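PDB 3HBZ: putative glycoside hydrolase from Bacteroides thetaiotaomicron VPI-5482, which binds calcium and may take part in carbohydrate metabolism, though its precise activity is not established. Local coordinates for residues A8-L13 and P54-D59; Y74-A79 and K85-S90. All blocks are in the same frame, centred on the assembly; numbering follows the deposited sequence.

Interaction 1 (8-13 with 54-59) and interaction 2 (74-79 with 85-90) have centres about 7 Å apart and meet along two lines. Strands 57-59 and 72-77 are neighbours in one sheet, with a probable hydrogen bond from Thr-77 N to Thr-57 O at 2.8 Å. On the metal-bearing side a salt bridge joins Lys-85 NZ to Asp-11 OD1 at 2.6 Å, and Tyr-87 OH packs 3.3 Å from Asp-11 CA. Asp-11 also binds the sodium ion, so the lysine of interaction 2 reaches a metal ligand of interaction 1. The calcium ion bound by Glu-9 lies near by, about 5 Å from the nearest side-chain atom of Lys-85.

Interaction 1: residues A8-L13 and P54-D59; sequences AEADIL and PGATID. With NA (sodium ion), chain E; CA (calcium ion), chain C.
Ala-10 and Ala-56 face each other with their CA atoms 6.3 Å apart, and the backbones then diverge to 8.7 Å between the CA atoms of Ile-12 and Ile-58. No hydrogen bond crosses between 8-13 and 54-59; what passes directly between them is apolar side-chain packing, and the buried surface is correspondingly small at 144 Å². Both alanines point their methyl groups toward the opposing segment, and Ala-10 CB and Ala-56 CB come within 3.6 Å. Where the backbones are farther apart, longer side chains bridge the distance: Ile-12 CD1 lies 3.9 Å from Ile-58 CD1, the two side chains crossing at about a right angle. In Ile-58, CG1 stands anti to the backbone N (chi1 -171°), and with chi2 also extended the terminal methyl is carried out to its partner.

The isoleucine pair joins two sheets, and the alanine pair joins the loops leading into their strands. Residues 12-13 begin strand 12-16, which pairs with 49-52 in a two-stranded antiparallel sheet, while 57-59 is an outermost strand of a five-stranded mixed sheet. Phe-50 touches both isoleucines from the smaller sheet, and Val-76 of the larger one lies against Ala-10, Ile-12 and Ala-56.

Asp-11 turns away from this apolar seam. Its carboxylate chelates the sodium ion through both oxygens, OD1 at 2.5 Å and OD2 at 2.7 Å from the metal; two waters and Asn-7 OD1 supply the other ligands. Glu-9 likewise takes no part in the packing: its chain, bent at chi2 (111°), reaches the calcium ion with OE2, 2.7 Å from the metal. Two waters and the backbone oxygen of Lys-84 also bind that calcium, although the poor order of Glu-9 makes this arm less certain than the sodium chelate.

Interaction 2: residues Y74-A79 and K85-S90; sequences YTVTAA and KKYTVS
Tyr-74 and Tyr-87 form an antiparallel hydrogen-bonded pair: Tyr-87 N lies 2.8 Å from Tyr-74 O, with an N-H...O angle of 171°, and Tyr-74 N returns a bond to Tyr-87 O. Val-76 and Lys-85 repeat the exchange. Between them Thr-75 and Lys-86 are a non-hydrogen-bonded pair whose CA atoms are 4.4 Å apart; Thr-75 OG1 touches the aliphatic part of the lysine at CG, 3.7 Å away.

On the face bearing the tyrosines, the contacts run diagonally. Val-76 CG2 lies 4.1 Å from Tyr-87 CD1 and equally near CE1. Val-89 places CG2 anti to its carbonyl carbon (chi1 177° puts CG1 opposite N), and this methyl meets the Tyr-74 ring 3.7 Å from CD1. That ring also packs edge-to-face with Phe-50 and makes a cation-pi contact with Arg-66.

Strands 72-77 and 84-92 form a beta hairpin within the mixed sheet, flanked by strand 57-59 beside the first and 32-36 beside the second. At its metal-bearing end Lys-85 NZ bonds to Tyr-87 OH at 3.2 Å and to Asn-30 O, besides its salt bridge to Asp-11, while Tyr-87 OH bonds to the backbone N of Ile-12. A phenylalanine in place of Tyr-87 would probably leave Ile-12 N without this mate and Lys-85 NZ with one partner fewer. Asp-11 faces two cations, the sodium ion and the lysine, so its negative charge is probably shared between them, and the lysine is likely to help hold the carboxylate in place.

Interaction 1: residues A8-L13 and P54-D59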
loop_
_atom_site.group_PDB
_atom_site.type_symbol
_atom_site.label_atom_id
_atom_site.label_comp_id
_atom_site.label_asym_id
_atom_site.label_seq_id
_atom_site.Cartn_x
_atom_site.Cartn_y
_atom_site.Cartn_z
ATOM N N ALA A 8 -0.860 -6.994 -25.747
ATOM C CA ALA A 8 -2.149 -7.699 -25.785
ATOM C C ALA A 8 -3.259 -6.832 -25.170
ATOM O O ALA A 8 -3.873 -6.025 -25.871
ATOM C CB ALA A 8 -2.065 -9.085 -25.100
ATOM N N GLU A 9 -3.480 -6.978 -23.870
ATOM C CA GLU A 9 -4.583 -6.311 -23.166
ATOM C C GLU A 9 -4.434 -4.753 -23.143
ATOM O O GLU A 9 -3.341 -4.227 -22.951
ATOM C CB GLU A 9 -4.664 -6.839 -21.724
ATOM C CG GLU A 9 -6.016 -7.345 -21.298
ATOM C CD GLU A 9 -6.084 -8.855 -21.084
ATOM O OE1 GLU A 9 -5.496 -9.597 -21.894
ATOM O OE2 GLU A 9 -6.762 -9.299 -20.118
ATOM N N ALA A 10 -5.549 -4.047 -23.342
ATOM C CA ALA A 10 -5.574 -2.647 -23.272
ATOM C C ALA A 10 -6.038 -2.104 -21.891
ATOM O O ALA A 10 -6.895 -2.657 -21.179
ATOM C CB ALA A 10 -6.387 -2.106 -24.385
ATOM N N ASP A 11 -5.386 -1.026 -21.513
ATOM C CA ASP A 11 -5.444 -0.517 -20.177
ATOM C C ASP A 11 -6.183 0.800 -20.107
ATOM O O ASP A 11 -6.208 1.580 -21.059
ATOM C CB ASP A 11 -4.031 -0.307 -19.663
ATOM C CG ASP A 11 -3.221 -1.595 -19.665
ATOM O OD1 ASP A 11 -3.739 -2.673 -19.316
ATOM O OD2 ASP A 11 -2.074 -1.544 -20.056
ATOM N N ILE A 12 -6.725 1.058 -18.928
ATOM C CA ILE A 12 -7.014 2.407 -18.492
ATOM C C ILE A 12 -5.713 2.974 -17.995
ATOM O O ILE A 12 -5.132 2.421 -17.085
ATOM C CB ILE A 12 -8.025 2.417 -17.346
ATOM C CG1 ILE A 12 -9.402 1.927 -17.859
ATOM C CG2 ILE A 12 -8.161 3.818 -16.777
ATOM C CD1 ILE A 12 -10.483 1.793 -16.745
ATOM N N LEU A 13 -5.285 4.088 -18.570
ATOM C CA LEU A 13 -3.994 4.700 -18.226
ATOM C C LEU A 13 -4.136 5.851 -17.275
ATOM O O LEU A 13 -3.178 6.227 -16.653
ATOM C CB LEU A 13 -3.262 5.157 -19.490
ATOM C CG LEU A 13 -2.916 4.047 -20.477
ATOM C CD1 LEU A 13 -2.388 4.700 -21.762
ATOM C CD2 LEU A 13 -1.877 3.081 -19.823
ATOM N N PRO A 54 -3.950 3.413 -26.953
ATOM C CA PRO A 54 -4.402 3.828 -28.271
ATOM C C PRO A 54 -5.190 2.737 -29.024
ATOM O O PRO A 54 -4.796 1.573 -29.052
ATOM C CB PRO A 54 -3.113 4.230 -28.987
ATOM C CG PRO A 54 -2.238 4.767 -27.881
ATOM C CD PRO A 54 -2.542 3.767 -26.717
ATOM N N GLY A 55 -6.330 3.138 -29.575
ATOM C CA GLY A 55 -7.196 2.250 -30.317
ATOM C C GLY A 55 -8.177 1.444 -29.494
ATOM O O GLY A 55 -9.021 0.773 -30.073
ATOM N N ALA A 56 -8.053 1.447 -28.169
ATOM C CA ALA A 56 -9.002 0.720 -27.312
ATOM C C ALA A 56 -10.328 1.460 -27.191
ATOM O O ALA A 56 -10.420 2.660 -27.438
ATOM C CB ALA A 56 -8.418 0.514 -25.905
ATOM N N THR A 57 -11.362 0.733 -26.776
ATOM C CA THR A 57 -12.605 1.338 -26.386
ATOM C C THR A 57 -13.016 0.854 -25.013
ATOM O O THR A 57 -12.581 -0.218 -24.549
ATOM C CB THR A 57 -13.753 0.990 -27.372
ATOM O OG1 THR A 57 -13.897 -0.432 -27.436
ATOM C CG2 THR A 57 -13.504 1.597 -28.772
ATOM N N ILE A 58 -13.891 1.624 -24.369
ATOM C CA ILE A 58 -14.345 1.278 -23.034
ATOM C C ILE A 58 -15.882 1.299 -22.991
ATOM O O ILE A 58 -16.526 2.143 -23.605
ATOM C CB ILE A 58 -13.724 2.193 -21.972
ATOM C CG1 ILE A 58 -14.037 1.692 -20.549
ATOM C CG2 ILE A 58 -14.225 3.624 -22.144
ATOM C CD1 ILE A 58 -13.259 2.408 -19.424
ATOM N N ASP A 59 -16.449 0.365 -22.258
ATOM C CA ASP A 59 -17.900 0.169 -22.175
ATOM C C ASP A 59 -18.211 0.045 -20.699
ATOM O O ASP A 59 -17.678 -0.829 -20.040
ATOM C CB ASP A 59 -18.304 -1.108 -22.892
ATOM C CG ASP A 59 -19.807 -1.387 -22.832
ATOM O OD1 ASP A 59 -20.596 -0.446 -22.884
ATOM O OD2 ASP A 59 -20.195 -2.565 -22.746
HETATM NA NA NA E . -1.998 -4.253 -20.250
HETATM CA CA CA C . -9.104 -10.494 -20.717
HETATM O O HOH W 1 -11.511 -11.067 -20.592
HETATM O O HOH W 2 -8.660 -9.916 -18.498
HETATM O O HOH W 3 -2.986 -5.888 -18.371
HETATM O O HOH W 4 -0.901 -3.379 -18.684
#

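Interaction 2: residues Y74-A79 and K85-S90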
loop_
_atom_site.group_PDB
_atom_site.type_symbol
_atom_site.label_atom_id
_atom_site.label_comp_id
_atom_site.label_asym_id
_atom_site.label_seq_id
_atom_site.Cartn_x
_atom_site.Cartn_y
_atom_site.Cartn_z
ATOM N N TYR A 74 -16.214 -1.553 -15.659
ATOM C CA TYR A 74 -16.049 -1.166 -17.038
ATOM C C TYR A 74 -15.214 -2.208 -17.759
ATOM O O TYR A 74 -14.289 -2.775 -17.183
ATOM C CB TYR A 74 -15.261 0.151 -17.150
ATOM C CG TYR A 74 -15.890 1.396 -16.518
ATOM C CD1 TYR A 74 -15.934 1.562 -15.147
ATOM C CD2 TYR A 74 -16.383 2.435 -17.306
ATOM C CE1 TYR A 74 -16.459 2.727 -14.567
ATOM C CE2 TYR A 74 -16.917 3.591 -16.742
ATOM C CZ TYR A 74 -16.943 3.738 -15.372
ATOM O OH TYR A 74 -17.469 4.865 -14.810
ATOM N N THR A 75 -15.498 -2.414 -19.036
ATOM C CA THR A 75 -14.689 -3.297 -19.875
ATOM C C THR A 75 -13.982 -2.506 -20.982
ATOM O O THR A 75 -14.614 -1.789 -21.733
ATOM C CB THR A 75 -15.609 -4.405 -20.486
ATOM O OG1 THR A 75 -16.107 -5.180 -19.416
ATOM C CG2 THR A 75 -14.879 -5.328 -21.439
ATOM N N VAL A 76 -12.676 -2.694 -21.070
ATOM C CA VAL A 76 -11.839 -2.122 -22.100
ATOM C C VAL A 76 -11.561 -3.241 -23.105
ATOM O O VAL A 76 -11.173 -4.355 -22.738
ATOM C CB VAL A 76 -10.542 -1.606 -21.517
ATOM C CG1 VAL A 76 -9.651 -1.026 -22.588
ATOM C CG2 VAL A 76 -10.819 -0.554 -20.401
ATOM N N THR A 77 -11.823 -2.940 -24.374
ATOM C CA THR A 77 -11.541 -3.828 -25.473
ATOM C C THR A 77 -10.446 -3.213 -26.304
ATOM O O THR A 77 -10.544 -2.026 -26.662
ATOM C CB THR A 77 -12.784 -4.004 -26.352
ATOM O OG1 THR A 77 -13.860 -4.476 -25.531
ATOM C CG2 THR A 77 -12.494 -4.993 -27.515
ATOM N N ALA A 78 -9.419 -4.016 -26.596
ATOM C CA ALA A 78 -8.350 -3.584 -27.488
ATOM C C ALA A 78 -8.869 -3.356 -28.877
ATOM O O ALA A 78 -9.981 -3.797 -29.236
ATOM C CB ALA A 78 -7.161 -4.584 -27.513
ATOM N N ALA A 79 -8.038 -2.644 -29.636
ATOM C CA ALA A 79 -8.286 -2.289 -31.023
ATOM C C ALA A 79 -8.638 -3.493 -31.806
ATOM O O ALA A 79 -9.507 -3.413 -32.648
ATOM C CB ALA A 79 -7.040 -1.630 -31.649
ATOM N N LYS A 85 -10.399 -6.361 -20.954
ATOM C CA LYS A 85 -10.058 -6.417 -19.551
ATOM C C LYS A 85 -11.162 -5.727 -18.792
ATOM O O LYS A 85 -11.559 -4.640 -19.167
ATOM C CB LYS A 85 -8.723 -5.686 -19.269
ATOM C CG LYS A 85 -7.944 -6.326 -18.149
ATOM C CD LYS A 85 -6.985 -5.388 -17.375
ATOM C CE LYS A 85 -6.048 -4.599 -18.235
ATOM N NZ LYS A 85 -4.850 -4.151 -17.425
ATOM N N LYS A 86 -11.575 -6.308 -17.681
ATOM C CA LYS A 86 -12.560 -5.692 -16.824
ATOM C C LYS A 86 -11.865 -4.978 -15.691
ATOM O O LYS A 86 -10.976 -5.532 -15.055
ATOM C CB LYS A 86 -13.499 -6.779 -16.251
ATOM C CG LYS A 86 -14.929 -6.359 -16.091
ATOM C CD LYS A 86 -15.912 -7.593 -16.194
ATOM C CE LYS A 86 -15.684 -8.635 -15.085
ATOM N NZ LYS A 86 -16.618 -9.840 -15.137
ATOM N N TYR A 87 -12.284 -3.749 -15.436
ATOM C CA TYR A 87 -11.837 -2.999 -14.285
ATOM C C TYR A 87 -13.009 -2.781 -13.358
ATOM O O TYR A 87 -14.109 -2.504 -13.840
ATOM C CB TYR A 87 -11.330 -1.639 -14.722
ATOM C CG TYR A 87 -9.959 -1.593 -15.347
ATOM C CD1 TYR A 87 -9.780 -1.828 -16.696
ATOM C CD2 TYR A 87 -8.850 -1.197 -14.605
ATOM C CE1 TYR A 87 -8.527 -1.740 -17.272
ATOM C CE2 TYR A 87 -7.595 -1.089 -15.177
ATOM C CZ TYR A 87 -7.447 -1.327 -16.514
ATOM O OH TYR A 87 -6.207 -1.263 -17.085
ATOM N N THR A 88 -12.757 -2.904 -12.054
ATOM C CA THR A 88 -13.644 -2.486 -10.994
ATOM C C THR A 88 -13.230 -1.109 -10.496
ATOM O O THR A 88 -12.137 -0.913 -9.982
ATOM C CB THR A 88 -13.605 -3.472 -9.815
ATOM O OG1 THR A 88 -13.992 -4.772 -10.278
ATOM C CG2 THR A 88 -14.549 -3.048 -8.661
ATOM N N VAL A 89 -14.143 -0.152 -10.604
ATOM C CA VAL A 89 -13.857 1.216 -10.245
ATOM C C VAL A 89 -14.700 1.587 -9.036
ATOM O O VAL A 89 -15.935 1.486 -9.074
ATOM C CB VAL A 89 -14.143 2.155 -11.404
ATOM C CG1 VAL A 89 -13.915 3.667 -10.995
ATOM C CG2 VAL A 89 -13.256 1.759 -12.636
ATOM N N SER A 90 -14.002 1.978 -7.973
ATOM C CA SER A 90 -14.578 2.267 -6.687
ATOM C C SER A 90 -14.259 3.709 -6.316
ATOM O O SER A 90 -13.185 4.253 -6.685
ATOM C CB SER A 90 -13.973 1.335 -5.626
ATOM O OG SER A 90 -14.252 -0.024 -5.871
#